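Local coordinates for protein phosphodiesterase (PDB 6CPU) that is a largely helical member of the cyclic nucleotide phosphodiesterase family, of the HD superfamily, with zinc and magnesium ions bound, at residues 234-239 with 318-323. Numbering follows the deposited sequence.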
loop_
_atom_site.group_PDB
_atom_site.type_symbol
_atom_site.label_atom_id
_atom_site.label_comp_id
_atom_site.label_asym_id
_atom_site.label_seq_id
_atom_site.Cartn_x
_atom_site.Cartn_y
_atom_site.Cartn_z
ATOM N N VAL A 234 -8.420 -0.816 -7.463
ATOM C CA VAL A 234 -8.788 -1.410 -6.191
ATOM C C VAL A 234 -10.316 -1.479 -6.057
ATOM O O VAL A 234 -10.857 -2.495 -5.634
ATOM C CB VAL A 234 -8.196 -0.631 -5.001
ATOM C CG1 VAL A 234 -8.683 -1.219 -3.682
ATOM C CG2 VAL A 234 -6.676 -0.671 -5.038
ATOM N N TYR A 235 -11.001 -0.405 -6.432
ATOM C CA TYR A 235 -12.457 -0.381 -6.368
ATOM C C TYR A 235 -13.055 -1.528 -7.204
ATOM O O TYR A 235 -13.923 -2.250 -6.733
ATOM C CB TYR A 235 -13.008 0.984 -6.814
ATOM C CG TYR A 235 -14.440 0.918 -7.280
ATOM C CD1 TYR A 235 -15.475 0.698 -6.381
ATOM C CD2 TYR A 235 -14.756 1.016 -8.634
ATOM C CE1 TYR A 235 -16.800 0.611 -6.819
ATOM C CE2 TYR A 235 -16.067 0.935 -9.075
ATOM C CZ TYR A 235 -17.082 0.726 -8.166
ATOM O OH TYR A 235 -18.387 0.644 -8.630
ATOM N N LEU A 236 -12.569 -1.700 -8.427
ATOM C CA LEU A 236 -13.057 -2.772 -9.301
ATOM C C LEU A 236 -12.939 -4.142 -8.637
ATOM O O LEU A 236 -13.888 -4.931 -8.625
ATOM C CB LEU A 236 -12.289 -2.775 -10.626
ATOM C CG LEU A 236 -12.591 -1.608 -11.555
ATOM C CD1 LEU A 236 -11.623 -1.600 -12.722
ATOM C CD2 LEU A 236 -14.040 -1.642 -12.031
ATOM N N MET A 237 -11.782 -4.407 -8.043
ATOM C CA MET A 237 -11.523 -5.705 -7.434
ATOM C C MET A 237 -12.270 -5.962 -6.138
ATOM O O MET A 237 -12.844 -7.042 -5.946
ATOM C CB MET A 237 -10.027 -5.889 -7.250
ATOM C CG MET A 237 -9.337 -6.071 -8.576
ATOM S SD MET A 237 -7.573 -6.350 -8.433
ATOM C CE MET A 237 -6.942 -4.680 -8.271
ATOM N N ILE A 238 -12.293 -4.974 -5.249
ATOM C CA ILE A 238 -12.981 -5.141 -3.977
ATOM C C ILE A 238 -14.504 -5.132 -4.132
ATOM O O ILE A 238 -15.187 -5.937 -3.496
ATOM C CB ILE A 238 -12.528 -4.091 -2.941
ATOM C CG1 ILE A 238 -11.017 -4.206 -2.690
ATOM C CG2 ILE A 238 -13.302 -4.243 -1.646
ATOM C CD1 ILE A 238 -10.567 -5.465 -1.979
ATOM N N ASP A 239 -15.041 -4.237 -4.954
ATOM C CA ASP A 239 -16.489 -4.215 -5.201
ATOM C C ASP A 239 -16.944 -5.574 -5.735
ATOM O O ASP A 239 -17.954 -6.115 -5.281
ATOM C CB ASP A 239 -16.858 -3.095 -6.177
ATOM C CG ASP A 239 -18.370 -2.886 -6.310
ATOM O OD1 ASP A 239 -19.118 -3.150 -5.357
ATOM O OD2 ASP A 239 -18.811 -2.422 -7.381
ATOM N N THR A 318 -17.901 -0.085 -17.387
ATOM C CA THR A 318 -16.977 0.596 -16.459
ATOM C C THR A 318 -16.704 -0.200 -15.180
ATOM O O THR A 318 -15.900 0.232 -14.351
ATOM C CB THR A 318 -17.490 1.998 -16.055
ATOM O OG1 THR A 318 -18.802 1.889 -15.485
ATOM C CG2 THR A 318 -17.520 2.918 -17.263
ATOM N N VAL A 319 -17.364 -1.348 -15.019
ATOM C CA VAL A 319 -17.084 -2.260 -13.913
ATOM C C VAL A 319 -16.942 -3.690 -14.422
ATOM O O VAL A 319 -17.336 -3.992 -15.549
ATOM C CB VAL A 319 -18.168 -2.208 -12.813
ATOM C CG1 VAL A 319 -18.279 -0.805 -12.235
ATOM C CG2 VAL A 319 -19.521 -2.682 -13.335
ATOM N N LEU A 320 -16.392 -4.566 -13.583
ATOM C CA LEU A 320 -16.179 -5.965 -13.960
ATOM C C LEU A 320 -17.538 -6.658 -14.074
ATOM O O LEU A 320 -18.371 -6.555 -13.166
ATOM C CB LEU A 320 -15.306 -6.693 -12.934
ATOM C CG LEU A 320 -13.947 -6.067 -12.615
ATOM C CD1 LEU A 320 -13.117 -7.005 -11.748
ATOM C CD2 LEU A 320 -13.178 -5.680 -13.873
ATOM N N ILE A 321 -17.767 -7.324 -15.203
ATOM C CA ILE A 321 -19.042 -7.988 -15.462
ATOM C C ILE A 321 -18.853 -9.494 -15.322
ATOM O O ILE A 321 -18.242 -10.118 -16.175
ATOM C CB ILE A 321 -19.575 -7.680 -16.880
ATOM C CG1 ILE A 321 -19.624 -6.171 -17.148
ATOM C CG2 ILE A 321 -20.951 -8.305 -17.080
ATOM C CD1 ILE A 321 -20.522 -5.382 -16.217
ATOM N N ALA A 322 -19.375 -10.063 -14.244
ATOM C CA ALA A 322 -19.236 -11.490 -13.967
ATOM C C ALA A 322 -19.918 -12.340 -15.043
ATOM O O ALA A 322 -20.972 -11.968 -15.555
ATOM C CB ALA A 322 -19.832 -11.810 -12.605
ATOM N N LEU A 323 -19.282 -13.458 -15.390
ATOM C CA LEU A 323 -19.882 -14.494 -16.241
ATOM C C LEU A 323 -20.411 -15.627 -15.354
ATOM O O LEU A 323 -20.123 -15.667 -14.157
ATOM C CB LEU A 323 -18.839 -15.056 -17.210
ATOM C CG LEU A 323 -18.024 -14.041 -18.012
ATOM C CD1 LEU A 323 -16.876 -14.712 -18.757
ATOM C CD2 LEU A 323 -18.920 -13.270 -18.968
HETATM O O HOH W 1 -15.987 -4.384 -10.455
#
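Leu-236 pushes its CD2 methyl against the backbone of the loop 318-323, overlapping the peptide between Thr-318 and Val-319. That methyl lies 3.5 Å from Thr-318 O and 3.6 Å from Val-319 CA. With CG anti to the carbonyl carbon and beside the backbone N (chi1 -71°), the branch extends off the helix and CD2 ends on the loop backbone. Its CB packs at 4.2 Å against CG of Leu-320, whose CD1 methyl comes to 3.8 Å from Leu-236 O, so the two leucines lie against each other close to the helix backbone. Beside them Tyr-235 and Val-319 meet at a slant: the CG1 methyl of Val-319 is 3.9 Å from the phenol OH and 4.2 Å from CE2.

No direct hydrogen bond joins the segments; a water supplies the polar link. It donates to Leu-236 O at 2.8 Å and accepts from Leu-320 N at 3.2 Å, giving a helix carbonyl and a loop amide a shared partner within otherwise apolar packing. The case illustrates how a loop without regular structure can be fitted to a helix by a few branched side chains and one bridging water. The hydroxyl of Tyr-232, one turn before Leu-236, hydrogen-bonds to Thr-318 O, the oxygen that the Leu-236 methyl abuts.

This structural packing fastens the loop between helices 276-292 and 336-348 of the helical phosphodiesterase fold against helix 227-242, with Cys-212 of helix 205-216 touching both leucines, Phe-287 of helix 276-292 meeting Leu-320, and helix 253-264 packing against Tyr-235.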